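Local atomic coordinates of probable starch synthase 4, chloroplastic/amyloplastic (Arabidopsis thaliana, PDB entry 6GNE), a protein that belongs to the starch synthase family and has the two-domain GT-B glycosyltransferase fold, with adenosine-5'-diphosphate and glycan bound in its pockets. Residues K284-K289 with L472-M477; N292-R297 with L302-S307; P51-M56 with F118-Y123. All blocks are in the same frame, centred on the assembly; numbering follows the deposited sequence.

Contact 1: residues K284-K289 with L472-M477; sequences KDLQGK and LVEKVM
Lys-289 NZ is gripped by three backbone carbonyls, those of Ala-385, Ser-387 and Tyr-409, and these bonds hold the end of Lys-289 against that part of the domain; three residues earlier, in the chain leading into helix 287-300, Leu-286 reaches Val-473, Glu-474 and Met-477. Lys-289 N donates to Leu-286 O at 2.8 Å, tying the leucine backbone to the turn that follows it. The contact itself is apolar and centred on the fork of Leu-286. Its CD2 branch meets Met-477 SD at 3.6 Å and Val-473 CG1 at 3.9 Å. The CD1 branch lies 4.0 Å from the same Val-473 CG1, so the valine methyl sits almost equally far from both prongs. In the GT-B architecture this places the loop leading into helix 287-300 against helix 466-477, near the C-terminal end of the chain. Val-473 and Met-477 are one helical turn apart, joined by the backbone bond from Met-477 N to Val-473 O, and their side chains therefore present neighbouring surfaces to one leucine. A chi1 of -72° with an extended chi2 of -172° brings Met-477 SD to Leu-286 CD2, and the two side chains slide past each other in opposite directions. Glu-474 comes in at the margin, with CG 4.2 Å and the carboxylate OE1 about 4.3 Å from Leu-286 CD1. Phe-281, from the preceding loop, touches both Met-477 and Lys-289.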
ATOM      1  N   LYS A 284      23.112  14.557  -5.260  1.00 55.51           N
ATOM      2  CA  LYS A 284      24.347  15.294  -5.496  1.00 59.42           C
ATOM      3  C   LYS A 284      24.884  16.034  -4.265  1.00 60.52           C
ATOM      4  O   LYS A 284      25.951  16.648  -4.359  1.00 66.99           O
ATOM      5  CB  LYS A 284      24.197  16.326  -6.625  1.00 64.40           C
ATOM      6  CG  LYS A 284      23.232  16.068  -7.762  1.00 66.94           C
ATOM      7  CD  LYS A 284      23.902  15.457  -8.989  1.00 70.46           C
ATOM      8  CE  LYS A 284      23.963  13.927  -8.883  1.00 69.76           C
ATOM      9  NZ  LYS A 284      24.523  13.303 -10.111  1.00 72.02           N
ATOM     10  N   ASP A 285      24.207  15.966  -3.121  1.00 58.62           N
ATOM     11  CA  ASP A 285      24.599  16.763  -1.939  1.00 58.72           C
ATOM     12  C   ASP A 285      23.958  16.176  -0.671  1.00 56.11           C
ATOM     13  O   ASP A 285      22.818  16.486  -0.346  1.00 54.91           O
ATOM     14  CB  ASP A 285      24.195  18.246  -2.170  1.00 60.58           C
ATOM     15  CG  ASP A 285      24.426  19.150  -0.958  1.00 61.35           C
ATOM     16  OD1 ASP A 285      25.272  18.873  -0.073  1.00 60.19           O
ATOM     17  OD2 ASP A 285      23.730  20.175  -0.902  1.00 62.55           O
ATOM     18  N   LEU A 286      24.704  15.329   0.030  1.00 55.26           N
ATOM     19  CA  LEU A 286      24.212  14.594   1.188  1.00 52.98           C
ATOM     20  C   LEU A 286      24.394  15.296   2.540  1.00 53.02           C
ATOM     21  O   LEU A 286      24.030  14.766   3.587  1.00 53.12           O
ATOM     22  CB  LEU A 286      24.927  13.249   1.225  1.00 52.28           C
ATOM     23  CG  LEU A 286      24.826  12.408  -0.036  1.00 52.77           C
ATOM     24  CD1 LEU A 286      25.800  11.239   0.051  1.00 53.26           C
ATOM     25  CD2 LEU A 286      23.386  11.975  -0.221  1.00 51.31           C
ATOM     26  N   GLN A 287      25.015  16.452   2.530  1.00 55.67           N
ATOM     27  CA  GLN A 287      25.074  17.380   3.665  1.00 58.09           C
ATOM     28  C   GLN A 287      23.831  17.280   4.554  1.00 54.77           C
ATOM     29  O   GLN A 287      23.917  16.896   5.731  1.00 54.55           O
ATOM     30  CB  GLN A 287      25.221  18.815   3.119  1.00 62.39           C
ATOM     31  CG  GLN A 287      25.382  19.911   4.134  1.00 65.44           C
ATOM     32  CD  GLN A 287      26.703  20.602   3.907  1.00 70.07           C
ATOM     33  OE1 GLN A 287      27.768  20.010   4.132  1.00 71.84           O
ATOM     34  NE2 GLN A 287      26.652  21.855   3.433  1.00 72.37           N
ATOM     35  N   GLY A 288      22.682  17.587   3.964  1.00 52.38           N
ATOM     36  CA  GLY A 288      21.408  17.587   4.659  1.00 49.86           C
ATOM     37  C   GLY A 288      20.952  16.256   5.228  1.00 47.23           C
ATOM     38  O   GLY A 288      20.115  16.243   6.139  1.00 45.18           O
ATOM     39  N   LYS A 289      21.469  15.137   4.697  1.00 45.82           N
ATOM     40  CA  LYS A 289      21.208  13.820   5.293  1.00 45.02           C
ATOM     41  C   LYS A 289      21.877  13.696   6.662  1.00 47.38           C
ATOM     42  O   LYS A 289      21.186  13.410   7.624  1.00 48.48           O
ATOM     43  CB  LYS A 289      21.645  12.653   4.396  1.00 42.04           C
ATOM     44  CG  LYS A 289      21.056  11.316   4.818  1.00 37.94           C
ATOM     45  CD  LYS A 289      21.443  10.225   3.869  1.00 36.21           C
ATOM     46  CE  LYS A 289      20.992   8.855   4.362  1.00 34.88           C
ATOM     47  NZ  LYS A 289      19.536   8.724   4.677  1.00 33.59           N
ATOM     48  N   LEU A 472      27.480   4.255  -2.844  1.00 38.67           N
ATOM     49  CA  LEU A 472      26.322   3.393  -2.801  1.00 37.25           C
ATOM     50  C   LEU A 472      25.056   4.220  -2.507  1.00 37.21           C
ATOM     51  O   LEU A 472      24.014   4.004  -3.170  1.00 35.85           O
ATOM     52  CB  LEU A 472      26.504   2.269  -1.758  1.00 36.21           C
ATOM     53  CG  LEU A 472      25.345   1.279  -1.628  1.00 34.92           C
ATOM     54  CD1 LEU A 472      25.008   0.585  -2.953  1.00 35.06           C
ATOM     55  CD2 LEU A 472      25.701   0.235  -0.581  1.00 35.12           C
ATOM     56  N   VAL A 473      25.158   5.165  -1.554  1.00 37.49           N
ATOM     57  CA  VAL A 473      24.074   6.094  -1.239  1.00 37.04           C
ATOM     58  C   VAL A 473      23.703   6.930  -2.471  1.00 38.72           C
ATOM     59  O   VAL A 473      22.522   6.986  -2.852  1.00 38.96           O
ATOM     60  CB  VAL A 473      24.427   7.034  -0.064  1.00 37.75           C
ATOM     61  CG1 VAL A 473      23.352   8.088   0.137  1.00 38.04           C
ATOM     62  CG2 VAL A 473      24.592   6.267   1.239  1.00 36.77           C
ATOM     63  N   GLU A 474      24.702   7.554  -3.094  1.00 40.92           N
ATOM     64  CA  GLU A 474      24.494   8.339  -4.330  1.00 43.33           C
ATOM     65  C   GLU A 474      23.777   7.558  -5.440  1.00 43.06           C
ATOM     66  O   GLU A 474      22.820   8.039  -6.083  1.00 42.49           O
ATOM     67  CB  GLU A 474      25.825   8.874  -4.846  1.00 45.48           C
ATOM     68  CG  GLU A 474      26.306  10.007  -3.956  1.00 47.89           C
ATOM     69  CD  GLU A 474      27.751  10.382  -4.122  1.00 51.25           C
ATOM     70  OE1 GLU A 474      28.138  11.446  -3.572  1.00 53.24           O
ATOM     71  OE2 GLU A 474      28.485   9.612  -4.786  1.00 53.39           O
ATOM     72  N   LYS A 475      24.232   6.332  -5.627  1.00 42.65           N
ATOM     73  CA  LYS A 475      23.722   5.492  -6.694  1.00 43.48           C
ATOM     74  C   LYS A 475      22.262   5.144  -6.483  1.00 40.79           C
ATOM     75  O   LYS A 475      21.460   5.205  -7.413  1.00 41.81           O
ATOM     76  CB  LYS A 475      24.556   4.211  -6.778  1.00 44.98           C
ATOM     77  CG  LYS A 475      24.099   3.240  -7.836  1.00 47.12           C
ATOM     78  CD  LYS A 475      24.927   1.991  -7.762  1.00 49.76           C
ATOM     79  CE  LYS A 475      24.201   0.836  -8.416  1.00 50.82           C
ATOM     80  NZ  LYS A 475      24.902  -0.393  -7.980  1.00 52.43           N
ATOM     81  N   VAL A 476      21.950   4.755  -5.262  1.00 37.74           N
ATOM     82  CA  VAL A 476      20.620   4.322  -4.856  1.00 36.01           C
ATOM     83  C   VAL A 476      19.623   5.484  -4.914  1.00 34.92           C
ATOM     84  O   VAL A 476      18.466   5.320  -5.311  1.00 33.15           O
ATOM     85  CB  VAL A 476      20.771   3.687  -3.435  1.00 35.91           C
ATOM     86  CG1 VAL A 476      19.517   3.664  -2.649  1.00 35.49           C
ATOM     87  CG2 VAL A 476      21.289   2.275  -3.572  1.00 36.16           C
ATOM     88  N   MET A 477      20.096   6.669  -4.534  1.00 36.52           N
ATOM     89  CA  MET A 477      19.300   7.896  -4.635  1.00 36.84           C
ATOM     90  C   MET A 477      18.993   8.330  -6.087  1.00 37.55           C
ATOM     91  O   MET A 477      18.054   9.079  -6.283  1.00 38.48           O
ATOM     92  CB  MET A 477      19.961   9.033  -3.862  1.00 37.55           C
ATOM     93  CG  MET A 477      19.852   8.867  -2.351  1.00 37.45           C
ATOM     94  SD  MET A 477      20.416  10.300  -1.379  1.00 38.37           S
ATOM     95  CE  MET A 477      19.074  11.403  -1.860  1.00 39.13           C
TER

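Contact 2: residues N292-R297 with L302-S307; sequences NKHALR and LSSAES
Arg-297 O accepts a hydrogen bond from Leu-302 N at 2.9 Å, clearly bent with an N-H...O angle of 140°, which folds the chain back against the helix it has just left. The side chains touch as well, Arg-297 CG coming to 4.1 Å from Leu-302 CB, and they cross at about a right angle. Beyond CG the arginine is extended as far as NE, and it runs along the backbone of the returning segment. Its CD lies 3.9 Å from Ser-304 CB, while the guanidinium at its end is layered between two groups. Ser-303 O stands 3.5 Å above one face, offset toward the rim, and Lys-293 CE, one turn back on the helix, lies over the opposite face, likewise offset toward the rim. A water extends the reach of the group: Arg-297 NH1 donates to it at 3.1 Å, and the water in turn donates to Glu-306 O at 2.8 Å. The returning segment has its own local order, an ST turn in which Ser-303 OG accepts from Ala-305 N at 3.3 Å.

Further out, the amide of Gln-340 serves both partners, its OE1 bonding Arg-297 NE and its NE2 bonding Ser-303 O. Lys-293 NZ forms a salt bridge with Asp-388. The contact joins helix 287-300 to the loop that leads from it to strand 311-317 of the parallel sheet in the C-terminal Rossmann-like domain.

The carbonyl of Ser-303 turns its partial negative charge to the guanidinium face, and this would probably favour the positive charge there; the Glu-306 carboxylate, its OE2 6.8 Å from Arg-297 NH2 and paired with Arg-309 NE, would probably add a weaker, longer-range attraction.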
ATOM      1  N   ASN A 292      19.926  15.733   9.127  1.00 49.30           N
ATOM      2  CA  ASN A 292      18.691  15.061   9.601  1.00 47.17           C
ATOM      3  C   ASN A 292      19.009  13.949  10.612  1.00 44.50           C
ATOM      4  O   ASN A 292      18.295  13.756  11.600  1.00 42.51           O
ATOM      5  CB  ASN A 292      17.854  14.497   8.430  1.00 46.70           C
ATOM      6  CG  ASN A 292      17.066  15.570   7.695  1.00 48.01           C
ATOM      7  OD1 ASN A 292      16.194  16.234   8.274  1.00 48.47           O
ATOM      8  ND2 ASN A 292      17.374  15.746   6.409  1.00 47.78           N
ATOM      9  N   LYS A 293      20.092  13.228  10.365  1.00 43.05           N
ATOM     10  CA  LYS A 293      20.581  12.261  11.323  1.00 41.71           C
ATOM     11  C   LYS A 293      20.831  12.925  12.679  1.00 42.13           C
ATOM     12  O   LYS A 293      20.374  12.433  13.707  1.00 40.33           O
ATOM     13  CB  LYS A 293      21.826  11.560  10.788  1.00 40.85           C
ATOM     14  CG  LYS A 293      22.280  10.423  11.687  1.00 40.47           C
ATOM     15  CD  LYS A 293      23.344   9.597  11.013  1.00 39.54           C
ATOM     16  CE  LYS A 293      23.892   8.565  11.981  1.00 39.43           C
ATOM     17  NZ  LYS A 293      24.865   7.653  11.331  1.00 38.96           N
ATOM     18  N   HIS A 294      21.505  14.070  12.666  1.00 44.19           N
ATOM     19  CA  HIS A 294      21.765  14.792  13.906  1.00 46.33           C
ATOM     20  C   HIS A 294      20.453  15.318  14.555  1.00 46.16           C
ATOM     21  O   HIS A 294      20.247  15.165  15.751  1.00 46.40           O
ATOM     22  CB  HIS A 294      22.766  15.917  13.646  1.00 49.00           C
ATOM     23  CG  HIS A 294      23.162  16.682  14.875  1.00 52.66           C
ATOM     24  ND1 HIS A 294      22.487  17.813  15.291  1.00 53.93           N
ATOM     25  CD2 HIS A 294      24.165  16.485  15.771  1.00 54.48           C
ATOM     26  CE1 HIS A 294      23.077  18.294  16.374  1.00 56.70           C
ATOM     27  NE2 HIS A 294      24.089  17.503  16.693  1.00 56.24           N
ATOM     28  N   ALA A 295      19.571  15.901  13.754  1.00 45.51           N
ATOM     29  CA  ALA A 295      18.328  16.456  14.255  1.00 46.82           C
ATOM     30  C   ALA A 295      17.467  15.376  14.943  1.00 47.00           C
ATOM     31  O   ALA A 295      16.945  15.604  16.050  1.00 47.86           O
ATOM     32  CB  ALA A 295      17.545  17.136  13.129  1.00 46.38           C
ATOM     33  N   LEU A 296      17.353  14.196  14.313  1.00 45.76           N
ATOM     34  CA  LEU A 296      16.543  13.105  14.858  1.00 44.45           C
ATOM     35  C   LEU A 296      17.120  12.561  16.159  1.00 44.96           C
ATOM     36  O   LEU A 296      16.374  12.334  17.111  1.00 44.98           O
ATOM     37  CB  LEU A 296      16.399  11.977  13.869  1.00 42.50           C
ATOM     38  CG  LEU A 296      15.466  10.870  14.325  1.00 42.06           C
ATOM     39  CD1 LEU A 296      14.015  11.318  14.386  1.00 41.72           C
ATOM     40  CD2 LEU A 296      15.610   9.688  13.366  1.00 42.27           C
ATOM     41  N   ARG A 297      18.432  12.368  16.200  1.00 44.61           N
ATOM     42  CA  ARG A 297      19.109  12.012  17.454  1.00 46.44           C
ATOM     43  C   ARG A 297      18.783  12.974  18.598  1.00 49.30           C
ATOM     44  O   ARG A 297      18.406  12.550  19.700  1.00 49.00           O
ATOM     45  CB  ARG A 297      20.627  11.934  17.257  1.00 46.28           C
ATOM     46  CG  ARG A 297      21.079  10.705  16.479  1.00 44.12           C
ATOM     47  CD  ARG A 297      22.539  10.824  16.141  1.00 45.32           C
ATOM     48  NE  ARG A 297      23.146   9.533  15.862  1.00 45.17           N
ATOM     49  CZ  ARG A 297      24.423   9.329  15.501  1.00 46.99           C
ATOM     50  NH1 ARG A 297      25.289  10.327  15.334  1.00 48.42           N
ATOM     51  NH2 ARG A 297      24.843   8.090  15.278  1.00 47.22           N
ATOM     52  N   LEU A 302      18.907  10.398  21.526  1.00 46.61           N
ATOM     53  CA  LEU A 302      19.954   9.440  21.178  1.00 46.89           C
ATOM     54  C   LEU A 302      21.329  10.112  21.156  1.00 49.20           C
ATOM     55  O   LEU A 302      21.441  11.280  20.827  1.00 50.54           O
ATOM     56  CB  LEU A 302      19.695   8.843  19.815  1.00 44.71           C
ATOM     57  CG  LEU A 302      18.380   8.130  19.557  1.00 43.99           C
ATOM     58  CD1 LEU A 302      18.218   7.917  18.052  1.00 42.30           C
ATOM     59  CD2 LEU A 302      18.309   6.816  20.322  1.00 44.35           C
ATOM     60  N   SER A 303      22.370   9.360  21.479  1.00 50.78           N
ATOM     61  CA  SER A 303      23.728   9.883  21.525  1.00 53.84           C
ATOM     62  C   SER A 303      24.298  10.223  20.148  1.00 54.60           C
ATOM     63  O   SER A 303      24.197   9.435  19.211  1.00 54.38           O
ATOM     64  CB  SER A 303      24.651   8.877  22.205  1.00 54.82           C
ATOM     65  OG  SER A 303      25.994   9.313  22.189  1.00 57.94           O
ATOM     66  N   SER A 304      24.907  11.400  20.041  1.00 57.73           N
ATOM     67  CA  SER A 304      25.631  11.783  18.836  1.00 58.37           C
ATOM     68  C   SER A 304      27.118  11.932  19.136  1.00 59.08           C
ATOM     69  O   SER A 304      27.853  12.435  18.312  1.00 58.13           O
ATOM     70  CB  SER A 304      25.020  13.048  18.207  1.00 58.70           C
ATOM     71  OG  SER A 304      25.114  14.127  19.093  1.00 63.30           O
ATOM     72  N   ALA A 305      27.560  11.452  20.295  1.00 62.27           N
ATOM     73  CA  ALA A 305      28.989  11.487  20.658  1.00 65.90           C
ATOM     74  C   ALA A 305      29.895  10.883  19.604  1.00 68.10           C
ATOM     75  O   ALA A 305      30.974  11.411  19.378  1.00 71.01           O
ATOM     76  CB  ALA A 305      29.257  10.775  21.965  1.00 65.89           C
ATOM     77  N   GLU A 306      29.492   9.752  19.019  1.00 69.35           N
ATOM     78  CA  GLU A 306      30.300   9.116  17.962  1.00 71.23           C
ATOM     79  C   GLU A 306      29.795   9.488  16.556  1.00 71.46           C
ATOM     80  O   GLU A 306      28.585   9.543  16.278  1.00 66.30           O
ATOM     81  CB  GLU A 306      30.362   7.589  18.110  1.00 70.99           C
ATOM     82  CG  GLU A 306      30.802   7.084  19.483  1.00 73.99           C
ATOM     83  CD  GLU A 306      30.015   5.845  19.914  1.00 75.72           C
ATOM     84  OE1 GLU A 306      29.664   5.709  21.107  1.00 77.08           O
ATOM     85  OE2 GLU A 306      29.661   5.027  19.025  1.00 75.97           O
ATOM     86  N   SER A 307      30.770   9.778  15.688  1.00 74.47           N
ATOM     87  CA  SER A 307      30.609   9.780  14.223  1.00 75.46           C
ATOM     88  C   SER A 307      30.782   8.320  13.745  1.00 74.00           C
ATOM     89  O   SER A 307      31.486   7.496  14.406  1.00 76.33           O
ATOM     90  CB  SER A 307      31.658  10.700  13.566  1.00 76.68           C
ATOM     91  OG  SER A 307      32.899  10.622  14.276  1.00 74.68           O
TER
HETATM   92  O   HOH W   1      27.588   8.943  13.723  1.00 35.39           O

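Contact 3: residues P51-M56 with F118-Y123; sequences PKYDCM and FRRFSY
Tyr-53 and Phe-121 meet inside the N-terminal Rossmann-like domain of the GT-B fold, where the loop after strand 45-51 packs on helix 117-134. Tyr-53 opens a type I turn, and with CG anti to its carbonyl carbon (chi1 -60°) the ring extends to the helix and brings OH to 3.4 Å from Phe-121 CE1. Phe-121 has nearly the same first torsion and turns its CE1 and CZ edge to that hydroxyl, which lies in its ring plane; the two side chains cross at about a right angle. The hydroxyl's polar partner is Ala-17 O. Arg-120 bends at chi3 (73°), which carries NH2 to 4.0 Å from Tyr-53 CE1, near the plane of the tyrosine ring and at its edge; the guanidinium is turned 65° from that ring, so the two do not stack. Phe-121 CZ lies over one guanidinium face, offset toward the rim. Phe-105 O receives a bond from Arg-120 NE, and Asp-117 pairs with NH1. The Phe-121 side chain is about 6 Å from a bound alpha-D-glucopyranose. Within the helix, Phe-118 O takes two donors from opposite faces of its plane, Ser-122 N at 3.0 Å and Ser-122 OG at 2.8 Å.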
ATOM      1  N   PRO A  51     -15.006   6.712   0.566  1.00 39.20           N
ATOM      2  CA  PRO A  51     -15.937   7.059   1.609  1.00 41.02           C
ATOM      3  C   PRO A  51     -15.533   8.364   2.285  1.00 41.42           C
ATOM      4  O   PRO A  51     -14.373   8.743   2.262  1.00 39.83           O
ATOM      5  CB  PRO A  51     -15.815   5.903   2.610  1.00 40.73           C
ATOM      6  CG  PRO A  51     -15.133   4.800   1.871  1.00 39.69           C
ATOM      7  CD  PRO A  51     -14.220   5.524   0.924  1.00 38.57           C
ATOM      8  N   LYS A  52     -16.499   9.022   2.903  1.00 42.98           N
ATOM      9  CA  LYS A  52     -16.223  10.117   3.804  1.00 43.86           C
ATOM     10  C   LYS A  52     -16.110   9.521   5.199  1.00 43.94           C
ATOM     11  O   LYS A  52     -17.101   9.415   5.928  1.00 45.33           O
ATOM     12  CB  LYS A  52     -17.328  11.174   3.764  1.00 45.70           C
ATOM     13  CG  LYS A  52     -17.097  12.338   4.720  1.00 46.83           C
ATOM     14  CD  LYS A  52     -16.756  13.655   4.021  1.00 47.76           C
ATOM     15  CE  LYS A  52     -16.802  14.840   4.972  1.00 50.05           C
ATOM     16  NZ  LYS A  52     -17.905  14.769   6.002  1.00 52.65           N
ATOM     17  N   TYR A  53     -14.893   9.146   5.570  1.00 43.30           N
ATOM     18  CA  TYR A  53     -14.619   8.717   6.932  1.00 44.22           C
ATOM     19  C   TYR A  53     -14.617   9.933   7.853  1.00 46.83           C
ATOM     20  O   TYR A  53     -14.200  11.033   7.469  1.00 47.93           O
ATOM     21  CB  TYR A  53     -13.266   8.049   7.041  1.00 42.23           C
ATOM     22  CG  TYR A  53     -13.070   6.804   6.190  1.00 40.66           C
ATOM     23  CD1 TYR A  53     -13.601   5.573   6.563  1.00 40.27           C
ATOM     24  CD2 TYR A  53     -12.301   6.860   5.033  1.00 39.35           C
ATOM     25  CE1 TYR A  53     -13.383   4.446   5.795  1.00 39.56           C
ATOM     26  CE2 TYR A  53     -12.082   5.733   4.259  1.00 38.41           C
ATOM     27  CZ  TYR A  53     -12.627   4.527   4.631  1.00 38.19           C
ATOM     28  OH  TYR A  53     -12.384   3.417   3.851  1.00 36.27           O
ATOM     29  N   ASP A  54     -15.122   9.736   9.061  1.00 48.81           N
ATOM     30  CA  ASP A  54     -14.973  10.727  10.127  1.00 50.75           C
ATOM     31  C   ASP A  54     -13.496  10.953  10.512  1.00 49.19           C
ATOM     32  O   ASP A  54     -13.107  12.063  10.935  1.00 50.73           O
ATOM     33  CB  ASP A  54     -15.792  10.317  11.358  1.00 52.81           C
ATOM     34  CG  ASP A  54     -15.438   8.911  11.882  1.00 53.14           C
ATOM     35  OD1 ASP A  54     -14.682   8.106  11.243  1.00 52.30           O
ATOM     36  OD2 ASP A  54     -15.937   8.597  12.970  1.00 55.06           O
ATOM     37  N   CYS A  55     -12.680   9.908  10.367  1.00 45.98           N
ATOM     38  CA  CYS A  55     -11.291   9.960  10.774  1.00 45.17           C
ATOM     39  C   CYS A  55     -10.369  10.371   9.634  1.00 44.25           C
ATOM     40  O   CYS A  55      -9.165  10.126   9.699  1.00 43.62           O
ATOM     41  CB  CYS A  55     -10.873   8.606  11.391  1.00 43.65           C
ATOM     42  SG  CYS A  55     -11.103   7.143  10.341  1.00 41.87           S
ATOM     43  N   MET A  56     -10.910  10.989   8.586  1.00 45.93           N
ATOM     44  CA  MET A  56     -10.080  11.427   7.460  1.00 46.17           C
ATOM     45  C   MET A  56      -9.204  12.614   7.834  1.00 46.02           C
ATOM     46  O   MET A  56      -9.475  13.319   8.796  1.00 47.89           O
ATOM     47  CB  MET A  56     -10.941  11.734   6.228  1.00 47.41           C
ATOM     48  CG  MET A  56     -11.765  13.051   6.275  1.00 50.17           C
ATOM     49  SD  MET A  56     -12.882  13.266   4.860  1.00 49.54           S
ATOM     50  CE  MET A  56     -12.217  14.653   3.943  1.00 50.58           C
ATOM     51  N   PHE A 118     -17.856  -6.066   6.016  1.00 50.07           N
ATOM     52  CA  PHE A 118     -18.440  -6.591   4.790  1.00 49.94           C
ATOM     53  C   PHE A 118     -19.608  -5.702   4.320  1.00 50.85           C
ATOM     54  O   PHE A 118     -19.691  -5.310   3.137  1.00 49.77           O
ATOM     55  CB  PHE A 118     -18.903  -8.042   5.002  1.00 51.32           C
ATOM     56  CG  PHE A 118     -19.237  -8.747   3.725  1.00 52.09           C
ATOM     57  CD1 PHE A 118     -20.457  -8.547   3.099  1.00 53.19           C
ATOM     58  CD2 PHE A 118     -18.305  -9.597   3.126  1.00 52.28           C
ATOM     59  CE1 PHE A 118     -20.747  -9.170   1.908  1.00 54.41           C
ATOM     60  CE2 PHE A 118     -18.584 -10.224   1.920  1.00 52.82           C
ATOM     61  CZ  PHE A 118     -19.816 -10.012   1.319  1.00 54.16           C
ATOM     62  N   ARG A 119     -20.504  -5.397   5.260  1.00 52.27           N
ATOM     63  CA  ARG A 119     -21.650  -4.567   4.978  1.00 53.50           C
ATOM     64  C   ARG A 119     -21.218  -3.133   4.634  1.00 51.42           C
ATOM     65  O   ARG A 119     -21.689  -2.564   3.635  1.00 50.05           O
ATOM     66  CB  ARG A 119     -22.632  -4.589   6.148  1.00 56.90           C
ATOM     67  CG  ARG A 119     -23.402  -5.905   6.260  1.00 59.59           C
ATOM     68  CD  ARG A 119     -24.143  -6.051   7.592  1.00 61.96           C
ATOM     69  NE  ARG A 119     -25.047  -4.938   7.881  1.00 63.31           N
ATOM     70  CZ  ARG A 119     -26.210  -4.706   7.264  1.00 64.95           C
ATOM     71  NH1 ARG A 119     -26.934  -3.653   7.624  1.00 65.77           N
ATOM     72  NH2 ARG A 119     -26.651  -5.483   6.273  1.00 65.63           N
ATOM     73  N   ARG A 120     -20.314  -2.585   5.452  1.00 49.64           N
ATOM     74  CA  ARG A 120     -19.762  -1.245   5.268  1.00 47.92           C
ATOM     75  C   ARG A 120     -19.268  -1.068   3.835  1.00 47.01           C
ATOM     76  O   ARG A 120     -19.709  -0.168   3.129  1.00 48.37           O
ATOM     77  CB  ARG A 120     -18.609  -0.981   6.244  1.00 46.59           C
ATOM     78  CG  ARG A 120     -18.973  -0.872   7.717  1.00 48.44           C
ATOM     79  CD  ARG A 120     -17.741  -0.734   8.603  1.00 48.10           C
ATOM     80  NE  ARG A 120     -17.139   0.609   8.480  1.00 47.74           N
ATOM     81  CZ  ARG A 120     -15.837   0.912   8.556  1.00 47.05           C
ATOM     82  NH1 ARG A 120     -14.895  -0.016   8.746  1.00 47.02           N
ATOM     83  NH2 ARG A 120     -15.455   2.181   8.435  1.00 46.59           N
ATOM     84  N   PHE A 121     -18.395  -1.948   3.367  1.00 46.23           N
ATOM     85  CA  PHE A 121     -17.767  -1.726   2.061  1.00 45.51           C
ATOM     86  C   PHE A 121     -18.573  -2.230   0.841  1.00 45.90           C
ATOM     87  O   PHE A 121     -18.450  -1.684  -0.264  1.00 45.77           O
ATOM     88  CB  PHE A 121     -16.320  -2.224   2.083  1.00 44.56           C
ATOM     89  CG  PHE A 121     -15.431  -1.431   3.019  1.00 43.70           C
ATOM     90  CD1 PHE A 121     -14.999  -0.163   2.660  1.00 42.68           C
ATOM     91  CD2 PHE A 121     -15.049  -1.945   4.260  1.00 43.46           C
ATOM     92  CE1 PHE A 121     -14.182   0.569   3.504  1.00 42.52           C
ATOM     93  CE2 PHE A 121     -14.246  -1.209   5.121  1.00 43.22           C
ATOM     94  CZ  PHE A 121     -13.805   0.048   4.750  1.00 42.61           C
ATOM     95  N   SER A 122     -19.396  -3.254   1.014  1.00 46.86           N
ATOM     96  CA  SER A 122     -20.351  -3.616  -0.040  1.00 47.83           C
ATOM     97  C   SER A 122     -21.384  -2.486  -0.253  1.00 48.60           C
ATOM     98  O   SER A 122     -21.766  -2.207  -1.392  1.00 49.31           O
ATOM     99  CB  SER A 122     -21.038  -4.965   0.234  1.00 49.11           C
ATOM    100  OG  SER A 122     -21.802  -4.924   1.416  1.00 50.47           O
ATOM    101  N   TYR A 123     -21.831  -1.829   0.819  1.00 48.54           N
ATOM    102  CA  TYR A 123     -22.690  -0.637   0.659  1.00 49.39           C
ATOM    103  C   TYR A 123     -21.996   0.433  -0.172  1.00 47.70           C
ATOM    104  O   TYR A 123     -22.551   0.939  -1.155  1.00 48.18           O
ATOM    105  CB  TYR A 123     -23.089  -0.028   2.007  1.00 50.31           C
ATOM    106  CG  TYR A 123     -23.979   1.206   1.881  1.00 51.39           C
ATOM    107  CD1 TYR A 123     -23.426   2.485   1.642  1.00 49.96           C
ATOM    108  CD2 TYR A 123     -25.371   1.104   1.994  1.00 52.92           C
ATOM    109  CE1 TYR A 123     -24.245   3.600   1.521  1.00 50.79           C
ATOM    110  CE2 TYR A 123     -26.189   2.226   1.880  1.00 53.77           C
ATOM    111  CZ  TYR A 123     -25.630   3.467   1.643  1.00 52.77           C
ATOM    112  OH  TYR A 123     -26.451   4.577   1.553  1.00 54.13           O
TER

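Contact 3 comes first along the chain and closes before the other two open; contact 2 is then nested within the long excursion closed by contact 1. Contacts 1 and 2 both lie along helix 287-300 and its lead-in, and their centres are 18 Å apart. Contact 3 lies 41 Å from contact 1 and 42 Å from contact 2, centre to centre, with nearest atoms about 29 Å and 24 Å apart. The separation follows the two-domain GT-B plan: contact 3 belongs to the N-terminal half near a bound sugar, whereas contact 1 places the lead-in to helix 287-300 on helix 466-477, and contact 2 places later turns of helix 287-300 on the loop before strand 311-317.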